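Local atomic coordinates of RabGAP/TBC protein (Chlamydomonas reinhardtii, PDB entry 4P17), a protein that is a flagellar TBC-domain protein that probably acts as a GTPase-activating protein for Rab GTPases, though its exact function is unknown. Residues N93-M98 against A171-L176; A101-Q106 against V137-S142; L234-V239 against R248-L253; P242-M247 against H297-L302. All coordinates share one frame; numbering follows the deposited sequence.

Contact 1. Residues N93-M98 against A171-L176; sequences NYYSIM and AAFWLL
Tyr-95 lays one side of its ring over a face of Phe-173, CD1 standing 3.4 Å from Phe-173 CG and displaced toward the rim of that ring. The neighbouring CE1 reaches Phe-173 CB at 3.6 Å, and the two side chains run antiparallel, one alongside the other. Their planes are turned 52° apart. Tyr-94, one residue earlier, goes to Trp-174 instead: its CD2 lies 3.6 Å from CH2 at the far end of the indole, and the two side chains cross nearly at right angles. With CG anti to the backbone N (chi1 -176°), Tyr-94 sends its ring out from the start of helix 94-102 toward the indole. This cluster joins two helices of the all-helical TBC domain, 94-102 and 169-183, whose short segments cross at 88° with axes 11.1 Å apart, so long aromatic side chains have to span the gap. Within the second helix, Phe-173 CE2 sits over the centre of the Trp-174 ring, which ties the two halves of the cluster together. Met-98 adds a looser touch, CG to Phe-173 CZ at 4.4 Å. The polar ends look elsewhere: Tyr-94 OH bonds to His-144, whose ring also meets Phe-173 edge-to-face, and Trp-174 NE1 bonds to Glu-170.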
# COMPACT_ATOMS: atom_id res chain seq x y z
N ASN A 93 27.00 5.23 3.54
CA ASN A 93 26.69 6.65 3.59
C ASN A 93 25.86 7.07 2.38
O ASN A 93 25.66 8.26 2.15
CB ASN A 93 27.97 7.50 3.65
CG ASN A 93 28.80 7.37 2.40
OD1 ASN A 93 28.62 6.43 1.62
ND2 ASN A 93 29.74 8.30 2.21
N TYR A 94 25.38 6.09 1.62
CA TYR A 94 24.74 6.37 0.33
C TYR A 94 23.47 7.19 0.49
O TYR A 94 23.29 8.18 -0.21
CB TYR A 94 24.45 5.07 -0.43
CG TYR A 94 23.88 5.28 -1.81
CD1 TYR A 94 24.70 5.52 -2.91
CD2 TYR A 94 22.50 5.24 -2.02
CE1 TYR A 94 24.17 5.71 -4.17
CE2 TYR A 94 21.96 5.42 -3.27
CZ TYR A 94 22.80 5.65 -4.35
OH TYR A 94 22.25 5.81 -5.57
N TYR A 95 22.58 6.78 1.38
CA TYR A 95 21.34 7.51 1.56
C TYR A 95 21.64 8.98 1.92
O TYR A 95 21.10 9.90 1.33
CB TYR A 95 20.43 6.84 2.62
CG TYR A 95 19.24 7.69 2.97
CD1 TYR A 95 18.25 7.98 2.03
CD2 TYR A 95 19.13 8.27 4.25
CE1 TYR A 95 17.17 8.81 2.36
CE2 TYR A 95 18.05 9.09 4.57
CZ TYR A 95 17.08 9.35 3.62
OH TYR A 95 16.02 10.15 3.94
N SER A 96 22.55 9.19 2.86
CA SER A 96 22.87 10.55 3.30
C SER A 96 23.43 11.39 2.15
O SER A 96 23.16 12.60 2.08
CB SER A 96 23.87 10.50 4.47
OG SER A 96 25.16 10.16 4.02
N ILE A 97 24.17 10.76 1.24
CA ILE A 97 24.68 11.45 0.05
C ILE A 97 23.51 11.84 -0.85
O ILE A 97 23.45 12.94 -1.37
CB ILE A 97 25.68 10.60 -0.76
CG1 ILE A 97 27.00 10.47 0.01
CG2 ILE A 97 25.97 11.23 -2.12
CD1 ILE A 97 27.91 9.38 -0.49
N MET A 98 22.57 10.91 -1.04
CA MET A 98 21.35 11.21 -1.78
C MET A 98 20.44 12.30 -1.13
O MET A 98 19.85 13.12 -1.82
CB MET A 98 20.57 9.90 -1.97
CG MET A 98 21.30 8.86 -2.82
SD MET A 98 21.63 9.45 -4.50
CE MET A 98 23.40 9.70 -4.39
N ALA A 171 15.20 3.32 5.87
CA ALA A 171 14.44 2.11 5.55
C ALA A 171 13.37 2.42 4.48
O ALA A 171 13.16 1.68 3.53
CB ALA A 171 13.79 1.55 6.79
N ALA A 172 12.68 3.50 4.69
CA ALA A 172 11.64 3.91 3.77
C ALA A 172 12.22 4.18 2.39
O ALA A 172 11.66 3.78 1.38
CB ALA A 172 10.92 5.12 4.33
N PHE A 173 13.39 4.83 2.33
CA PHE A 173 14.08 5.04 1.08
C PHE A 173 14.42 3.72 0.35
O PHE A 173 14.19 3.58 -0.84
CB PHE A 173 15.36 5.84 1.34
CG PHE A 173 16.24 5.97 0.13
CD1 PHE A 173 16.06 7.02 -0.77
CD2 PHE A 173 17.27 5.06 -0.08
CE1 PHE A 173 16.88 7.15 -1.87
CE2 PHE A 173 18.09 5.16 -1.21
CZ PHE A 173 17.91 6.21 -2.08
N TRP A 174 14.92 2.72 1.06
CA TRP A 174 15.31 1.50 0.39
C TRP A 174 14.06 0.65 0.02
O TRP A 174 14.06 -0.05 -1.01
CB TRP A 174 16.30 0.72 1.27
CG TRP A 174 17.62 1.39 1.27
CD1 TRP A 174 18.26 1.98 2.32
CD2 TRP A 174 18.49 1.56 0.13
NE1 TRP A 174 19.49 2.49 1.91
CE2 TRP A 174 19.64 2.25 0.57
CE3 TRP A 174 18.40 1.18 -1.21
CZ2 TRP A 174 20.69 2.58 -0.29
CZ3 TRP A 174 19.42 1.53 -2.07
CH2 TRP A 174 20.56 2.21 -1.60
N LEU A 175 13.00 0.76 0.80
CA LEU A 175 11.75 0.04 0.46
C LEU A 175 11.10 0.67 -0.78
O LEU A 175 10.59 -0.04 -1.64
CB LEU A 175 10.79 0.03 1.65
CG LEU A 175 9.51 -0.80 1.51
CD1 LEU A 175 9.76 -2.33 1.47
CD2 LEU A 175 8.59 -0.51 2.69
N LEU A 176 11.11 2.00 -0.85
CA LEU A 176 10.63 2.71 -2.03
C LEU A 176 11.45 2.28 -3.27
O LEU A 176 10.91 2.01 -4.33
CB LEU A 176 10.71 4.22 -1.80
CG LEU A 176 10.23 5.08 -2.96
CD1 LEU A 176 8.72 4.90 -3.23
CD2 LEU A 176 10.56 6.54 -2.69

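Contact 2. Residues A101-Q106 against V137-S142; sequences AGEESQ and VLQAYS
Ser-142 OG is gripped from both segments: it accepts a hydrogen bond from Ser-105 OG at 2.6 Å and passes its own proton back one helical turn to Gln-139 O, with OG and O 2.7 Å apart. Its chi1 of 79° sets OG between the backbone N and the carbonyl carbon, from where it can reach that carbonyl, the C=O···OG angle being 121°. Ser-105 OG approaches from the other segment, anti to its own backbone N, and is engaged a second time by the amide of Tyr-107, which it caps. An alanine in place of Ser-142 would probably deprive Ser-105 OG of its acceptor, leaving it held by the Tyr-107 amide alone among these bonds, and take the hydroxyl donor from Gln-139 O. Beside this pair the backbones come very close, Gly-102 and Gln-139 having their CA atoms 4.6 Å apart. Gly-102 CA lies 4.4 Å from Ala-140 N, a closeness its lack of a side chain permits. Gly-102 O lies against the aliphatic part of Gln-139, 3.5 Å from its CB. The Gln-139 chain then runs out extended alongside Glu-103, CG of the latter 3.8 Å from NE2, while NE2 itself bonds to Val-99 O and Glu-103 pairs with Lys-100. Ser-105 N to Gly-102 O closes a type I turn that leads out of helix 94-102 toward helix 108-114, laid against helix 128-144 in the helical TBC domain by a close glycine contact and a serine-to-serine bond.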
# COMPACT_ATOMS: atom_id res chain seq x y z
N ALA A 101 22.14 15.50 -1.86
CA ALA A 101 21.99 15.79 -3.27
C ALA A 101 20.57 16.21 -3.58
O ALA A 101 20.31 17.04 -4.46
CB ALA A 101 22.38 14.58 -4.09
N GLY A 102 19.62 15.60 -2.88
CA GLY A 102 18.23 15.90 -3.15
C GLY A 102 17.85 17.31 -2.75
O GLY A 102 16.78 17.78 -3.13
N GLU A 103 18.70 17.96 -1.97
CA GLU A 103 18.47 19.34 -1.57
C GLU A 103 18.33 20.24 -2.78
O GLU A 103 17.74 21.31 -2.69
CB GLU A 103 19.61 19.84 -0.68
CG GLU A 103 19.61 19.27 0.73
CD GLU A 103 20.75 19.81 1.57
OE1 GLU A 103 21.46 20.73 1.09
OE2 GLU A 103 20.96 19.31 2.70
N GLU A 104 18.88 19.80 -3.91
CA GLU A 104 18.76 20.54 -5.16
C GLU A 104 17.98 19.74 -6.19
O GLU A 104 18.19 19.90 -7.39
CB GLU A 104 20.14 20.89 -5.74
N SER A 105 17.10 18.85 -5.73
CA SER A 105 16.25 18.14 -6.68
C SER A 105 15.35 19.11 -7.42
O SER A 105 14.84 20.06 -6.82
CB SER A 105 15.39 17.09 -5.98
OG SER A 105 14.45 16.55 -6.89
N GLN A 106 15.14 18.85 -8.72
CA GLN A 106 14.17 19.59 -9.53
C GLN A 106 12.77 19.51 -8.94
O GLN A 106 11.92 20.35 -9.24
CB GLN A 106 14.13 19.05 -10.96
CG GLN A 106 15.36 19.34 -11.79
CD GLN A 106 15.71 18.22 -12.75
OE1 GLN A 106 14.92 17.29 -12.97
NE2 GLN A 106 16.90 18.29 -13.33
N VAL A 137 13.18 11.87 2.22
CA VAL A 137 13.16 10.58 1.52
C VAL A 137 12.85 10.77 0.05
O VAL A 137 13.49 10.16 -0.83
CB VAL A 137 12.14 9.65 2.15
CG1 VAL A 137 11.96 8.37 1.31
CG2 VAL A 137 12.58 9.32 3.55
N LEU A 138 11.87 11.62 -0.24
CA LEU A 138 11.40 11.75 -1.61
C LEU A 138 12.42 12.51 -2.41
O LEU A 138 12.71 12.15 -3.54
CB LEU A 138 10.06 12.44 -1.69
CG LEU A 138 8.88 11.58 -1.20
CD1 LEU A 138 7.68 12.44 -0.82
CD2 LEU A 138 8.46 10.63 -2.28
N GLN A 139 13.01 13.54 -1.83
CA GLN A 139 13.99 14.31 -2.57
C GLN A 139 15.22 13.41 -2.86
O GLN A 139 15.78 13.41 -3.96
CB GLN A 139 14.36 15.59 -1.80
CG GLN A 139 15.43 15.40 -0.73
CD GLN A 139 15.58 16.59 0.20
OE1 GLN A 139 14.65 17.39 0.39
NE2 GLN A 139 16.77 16.72 0.79
N ALA A 140 15.60 12.60 -1.87
CA ALA A 140 16.68 11.63 -2.01
C ALA A 140 16.38 10.66 -3.14
O ALA A 140 17.22 10.39 -4.00
CB ALA A 140 16.89 10.86 -0.71
N TYR A 141 15.16 10.13 -3.15
CA TYR A 141 14.85 9.13 -4.16
C TYR A 141 14.86 9.77 -5.56
O TYR A 141 15.31 9.14 -6.53
CB TYR A 141 13.50 8.45 -3.89
CG TYR A 141 13.42 7.23 -4.76
CD1 TYR A 141 14.13 6.09 -4.44
CD2 TYR A 141 12.69 7.25 -5.94
CE1 TYR A 141 14.10 4.99 -5.28
CE2 TYR A 141 12.67 6.15 -6.79
CZ TYR A 141 13.37 5.04 -6.44
OH TYR A 141 13.36 3.95 -7.28
N SER A 142 14.43 11.03 -5.64
CA SER A 142 14.27 11.72 -6.92
C SER A 142 15.58 11.97 -7.66
O SER A 142 15.61 12.07 -8.90
CB SER A 142 13.55 13.06 -6.70
OG SER A 142 14.44 14.03 -6.19

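Contact 3. Residues L234-V239 against R248-L253; sequences LCLFSV and RTWDSL
Trp-250 NE1 donates to Leu-236 O across 2.8 Å, with an N-H···O angle of 154°. The acceptor uses a lone pair in its carbonyl plane, though the oxygen lies 16° out of the indole plane. The same nitrogen lies 3.3 Å from Leu-236 CB, so the residue that accepts the bond also packs against the donor. Farther along, Leu-236 CD2 meets Leu-253 CD2 at 4.0 Å, the two side chains crossing nearly at a right angle. Phe-237 brings CD2 to Thr-249 OG1, 3.8 Å away, while that hydroxyl keeps its hydrogen bond to Val-246 O.

Behind this shell, Cys-235 O holds the turn shut with two donors of Ser-238, the backbone N and OG; the OG bond is 2.6 Å long, lies in the carbonyl plane and falls on a lone pair. Ser-238 OG is also bonded to Thr-156 of helix 153-164, and the indole of Trp-250 rests on Leu-160 and Met-161 of that helix. Leu-236 has positive phi (49°), and it is the C-prime residue of a Schellman motif ending helix 226-234, overlapped by a type I' turn from Cys-235 to Ser-238; Leu-236 O, within that turn, is tied to helix 243-256 by the indole.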
# COMPACT_ATOMS: atom_id res chain seq x y z
N LEU A 234 -1.83 3.39 -8.38
CA LEU A 234 -0.66 4.28 -8.31
C LEU A 234 -0.24 4.54 -6.86
O LEU A 234 0.95 4.65 -6.55
CB LEU A 234 -0.93 5.62 -9.00
CG LEU A 234 -1.12 5.62 -10.51
CD1 LEU A 234 -1.49 7.01 -10.99
CD2 LEU A 234 0.13 5.10 -11.21
N CYS A 235 -1.21 4.69 -5.98
CA CYS A 235 -0.92 5.02 -4.58
C CYS A 235 -0.87 3.80 -3.70
O CYS A 235 -0.74 3.90 -2.51
CB CYS A 235 -1.95 6.00 -4.03
SG CYS A 235 -1.97 7.54 -4.99
N LEU A 236 -0.97 2.62 -4.31
CA LEU A 236 -0.97 1.36 -3.59
C LEU A 236 -1.96 1.37 -2.44
O LEU A 236 -1.61 0.98 -1.33
CB LEU A 236 0.42 1.04 -3.04
CG LEU A 236 1.53 1.18 -4.05
CD1 LEU A 236 2.86 1.03 -3.31
CD2 LEU A 236 1.33 0.13 -5.13
N PHE A 237 -3.17 1.83 -2.74
CA PHE A 237 -4.30 1.98 -1.80
C PHE A 237 -4.11 2.99 -0.68
O PHE A 237 -5.00 3.12 0.16
CB PHE A 237 -4.67 0.60 -1.19
CG PHE A 237 -5.07 -0.43 -2.22
CD1 PHE A 237 -6.28 -0.31 -2.91
CD2 PHE A 237 -4.23 -1.49 -2.54
CE1 PHE A 237 -6.63 -1.24 -3.88
CE2 PHE A 237 -4.56 -2.40 -3.51
CZ PHE A 237 -5.77 -2.29 -4.18
N SER A 238 -3.00 3.74 -0.66
CA SER A 238 -2.66 4.49 0.51
C SER A 238 -3.60 5.69 0.73
O SER A 238 -3.74 6.14 1.87
CB SER A 238 -1.20 4.98 0.48
OG SER A 238 -0.87 5.78 -0.66
N VAL A 239 -4.25 6.18 -0.33
CA VAL A 239 -5.20 7.29 -0.20
C VAL A 239 -6.66 6.81 -0.25
O VAL A 239 -7.56 7.62 -0.40
CB VAL A 239 -5.03 8.36 -1.30
CG1 VAL A 239 -3.54 8.80 -1.42
CG2 VAL A 239 -5.50 7.86 -2.63
N ARG A 248 -1.89 -4.55 5.12
CA ARG A 248 -2.06 -5.95 4.78
C ARG A 248 -1.90 -6.20 3.29
O ARG A 248 -1.34 -7.22 2.85
CB ARG A 248 -3.42 -6.46 5.24
CG ARG A 248 -3.50 -6.69 6.72
CD ARG A 248 -2.80 -7.97 7.14
NE ARG A 248 -3.33 -9.15 6.45
CZ ARG A 248 -4.45 -9.78 6.82
NH1 ARG A 248 -5.13 -9.37 7.89
NH2 ARG A 248 -4.86 -10.83 6.13
N THR A 249 -2.38 -5.26 2.48
CA THR A 249 -2.12 -5.36 1.03
C THR A 249 -0.60 -5.29 0.77
O THR A 249 -0.04 -6.01 -0.07
CB THR A 249 -2.85 -4.28 0.19
OG1 THR A 249 -2.20 -3.01 0.29
CG2 THR A 249 -4.32 -4.14 0.58
N TRP A 250 0.06 -4.44 1.53
CA TRP A 250 1.50 -4.24 1.36
C TRP A 250 2.29 -5.45 1.82
O TRP A 250 3.31 -5.84 1.18
CB TRP A 250 1.93 -2.99 2.12
CG TRP A 250 1.52 -1.66 1.45
CD1 TRP A 250 0.60 -1.49 0.41
CD2 TRP A 250 2.03 -0.36 1.77
NE1 TRP A 250 0.54 -0.14 0.08
CE2 TRP A 250 1.39 0.57 0.90
CE3 TRP A 250 2.97 0.12 2.70
CZ2 TRP A 250 1.65 1.95 0.95
CZ3 TRP A 250 3.23 1.51 2.73
CH2 TRP A 250 2.58 2.40 1.86
N ASP A 251 1.85 -6.08 2.90
CA ASP A 251 2.45 -7.37 3.34
C ASP A 251 2.61 -8.30 2.15
O ASP A 251 3.68 -8.79 1.86
CB ASP A 251 1.61 -8.09 4.40
CG ASP A 251 1.58 -7.37 5.76
OD1 ASP A 251 2.46 -6.54 5.99
OD2 ASP A 251 0.68 -7.68 6.59
N SER A 252 1.52 -8.56 1.45
CA SER A 252 1.59 -9.48 0.32
C SER A 252 2.23 -8.87 -0.94
O SER A 252 2.87 -9.59 -1.71
CB SER A 252 0.21 -10.02 0.01
OG SER A 252 -0.15 -10.94 1.04
N LEU A 253 2.07 -7.57 -1.15
CA LEU A 253 2.71 -6.91 -2.28
C LEU A 253 4.23 -7.07 -2.24
O LEU A 253 4.89 -7.30 -3.26
CB LEU A 253 2.37 -5.41 -2.31
CG LEU A 253 3.08 -4.56 -3.38
CD1 LEU A 253 2.69 -5.02 -4.79
CD2 LEU A 253 2.81 -3.07 -3.20

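Contact 4. Residues P242-M247 against H297-L302; sequences PSETVM and HQRDVL
Two helix starts meet here: the first turn of helix 243-256, with Pro-242 as its N-cap residue, packs against the first turn of helix 299-306, capped by Gln-298; the latter helix lies near the C terminus of this helical TBC-domain protein. Pro-242 CG sits over one face of the His-297 imidazole in a CH-pi contact, 3.9 Å from the ring centroid and 28° off its normal. Thr-245 turns its two branches to different neighbours: CG2 touches Leu-302 CD2 at 3.6 Å, while OG1 lies 3.7 Å from Arg-299 CB and bonds to Met-296 O. Arg-299 starts with CG between the backbone N and the carbonyl carbon (chi1 57°), then runs extended past Glu-244. Glu-244 OE1 lies over a face of the guanidinium, 3.6 Å from NH1, so this long salt bridge rests on charge alone, with no N-H aimed at the oxygen. Each has a second salt-bridge partner, Asp-34 for Arg-299 NH2 and Arg-30 for Glu-244 OE2. A leucine in place of Arg-299 would probably leave Asp-34 and Glu-244 without this positive charge and two waters without an N-H donor. Both waters lie at the guanidinium edge, in its plane, and accept from NH1. The second, water 2, lies 3.1 Å from Arg-299 NH1 and donates to Thr-245 OG1 and to His-297 O, the latter 2.7 Å away.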
# COMPACT_ATOMS: atom_id res chain seq x y z
N PRO A 242 -8.32 2.41 4.96
CA PRO A 242 -7.76 2.62 6.29
C PRO A 242 -6.35 2.08 6.36
O PRO A 242 -6.06 1.08 5.74
CB PRO A 242 -8.68 1.82 7.20
CG PRO A 242 -9.99 1.86 6.49
CD PRO A 242 -9.63 1.73 5.03
N SER A 243 -5.49 2.74 7.11
CA SER A 243 -4.07 2.42 7.07
C SER A 243 -3.73 0.96 7.43
O SER A 243 -2.83 0.37 6.84
CB SER A 243 -3.30 3.38 7.99
OG SER A 243 -3.42 2.97 9.33
N GLU A 244 -4.44 0.35 8.38
CA GLU A 244 -4.08 -1.01 8.77
C GLU A 244 -4.52 -1.98 7.67
O GLU A 244 -3.91 -3.05 7.48
CB GLU A 244 -4.70 -1.38 10.11
CG GLU A 244 -4.24 -0.51 11.21
CD GLU A 244 -4.79 -0.90 12.53
OE1 GLU A 244 -4.57 -2.06 12.94
OE2 GLU A 244 -5.48 -0.05 13.15
N THR A 245 -5.54 -1.59 6.91
CA THR A 245 -5.99 -2.43 5.80
C THR A 245 -4.97 -2.33 4.67
O THR A 245 -4.60 -3.33 4.05
CB THR A 245 -7.37 -2.02 5.36
OG1 THR A 245 -8.23 -2.15 6.48
CG2 THR A 245 -7.87 -2.86 4.26
N VAL A 246 -4.51 -1.10 4.42
CA VAL A 246 -3.48 -0.88 3.41
C VAL A 246 -2.26 -1.76 3.69
O VAL A 246 -1.75 -2.42 2.77
CB VAL A 246 -3.01 0.59 3.36
CG1 VAL A 246 -1.87 0.77 2.34
CG2 VAL A 246 -4.13 1.54 3.01
N MET A 247 -1.81 -1.81 4.94
CA MET A 247 -0.56 -2.51 5.25
C MET A 247 -0.69 -4.00 5.00
O MET A 247 0.30 -4.67 4.67
CB MET A 247 -0.13 -2.30 6.71
CG MET A 247 -0.12 -0.90 7.16
SD MET A 247 1.07 0.07 6.28
CE MET A 247 0.87 1.60 7.23
N HIS A 297 -12.54 -1.57 7.03
CA HIS A 297 -11.77 -1.91 8.21
C HIS A 297 -11.56 -3.41 8.34
O HIS A 297 -10.66 -3.84 9.04
CB HIS A 297 -12.45 -1.34 9.46
CG HIS A 297 -12.48 0.14 9.48
ND1 HIS A 297 -11.35 0.90 9.70
CD2 HIS A 297 -13.49 1.02 9.23
CE1 HIS A 297 -11.67 2.18 9.63
NE2 HIS A 297 -12.95 2.28 9.35
N GLN A 298 -12.35 -4.21 7.61
CA GLN A 298 -12.25 -5.65 7.70
C GLN A 298 -11.10 -6.13 6.83
O GLN A 298 -11.29 -6.65 5.72
CB GLN A 298 -13.58 -6.32 7.28
CG GLN A 298 -14.11 -7.33 8.28
CD GLN A 298 -13.04 -8.27 8.80
OE1 GLN A 298 -11.99 -8.46 8.18
NE2 GLN A 298 -13.30 -8.86 9.96
N ARG A 299 -9.88 -5.94 7.33
CA ARG A 299 -8.71 -6.30 6.54
C ARG A 299 -8.54 -7.82 6.37
O ARG A 299 -8.00 -8.29 5.38
CB ARG A 299 -7.45 -5.67 7.17
CG ARG A 299 -7.17 -6.02 8.60
CD ARG A 299 -6.13 -5.11 9.16
NE ARG A 299 -5.68 -5.55 10.48
CZ ARG A 299 -6.18 -5.12 11.63
NH1 ARG A 299 -7.17 -4.23 11.64
NH2 ARG A 299 -5.69 -5.57 12.76
N ASP A 300 -9.06 -8.60 7.32
CA ASP A 300 -9.00 -10.04 7.19
C ASP A 300 -9.84 -10.51 6.01
O ASP A 300 -9.40 -11.31 5.16
CB ASP A 300 -9.51 -10.74 8.46
CG ASP A 300 -8.53 -10.72 9.62
OD1 ASP A 300 -7.31 -10.50 9.43
OD2 ASP A 300 -9.01 -10.99 10.75
N VAL A 301 -11.07 -10.00 5.94
CA VAL A 301 -11.97 -10.39 4.87
C VAL A 301 -11.48 -9.86 3.53
O VAL A 301 -11.63 -10.54 2.49
CB VAL A 301 -13.38 -9.90 5.16
CG1 VAL A 301 -14.30 -10.12 3.97
CG2 VAL A 301 -13.88 -10.60 6.42
N LEU A 302 -10.90 -8.67 3.52
CA LEU A 302 -10.37 -8.16 2.25
C LEU A 302 -9.33 -9.13 1.68
O LEU A 302 -9.34 -9.44 0.48
CB LEU A 302 -9.73 -6.77 2.39
CG LEU A 302 -9.21 -6.21 1.05
CD1 LEU A 302 -10.33 -6.05 0.01
CD2 LEU A 302 -8.52 -4.86 1.29
O HOH W 1 -7.57 -3.08 14.01
O HOH W 2 -8.28 -2.56 9.27

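How the contacts relate
From the N terminus, contact 1 closes a long loop between helices 94-102 and 169-183. Contact 2 is nested inside it, bringing the end of helix 94-102 onto helix 128-144. The two touch, as Tyr-95 packs on Val-137 and Ala-140, and Phe-173 on Tyr-141, so three helices form one body. Contact 3 opens only after both have closed and ties the loop behind helix 226-234 to helix 243-256. Contact 4 crosses it, its first segment falling between those of contact 3 and its second reaching helix 299-306. The pair is joined by the Arg-248 to Asp-300 salt bridge. Contacts 2 and 4 lie on opposite sides of the chain's centre, their centres about 32 Å apart.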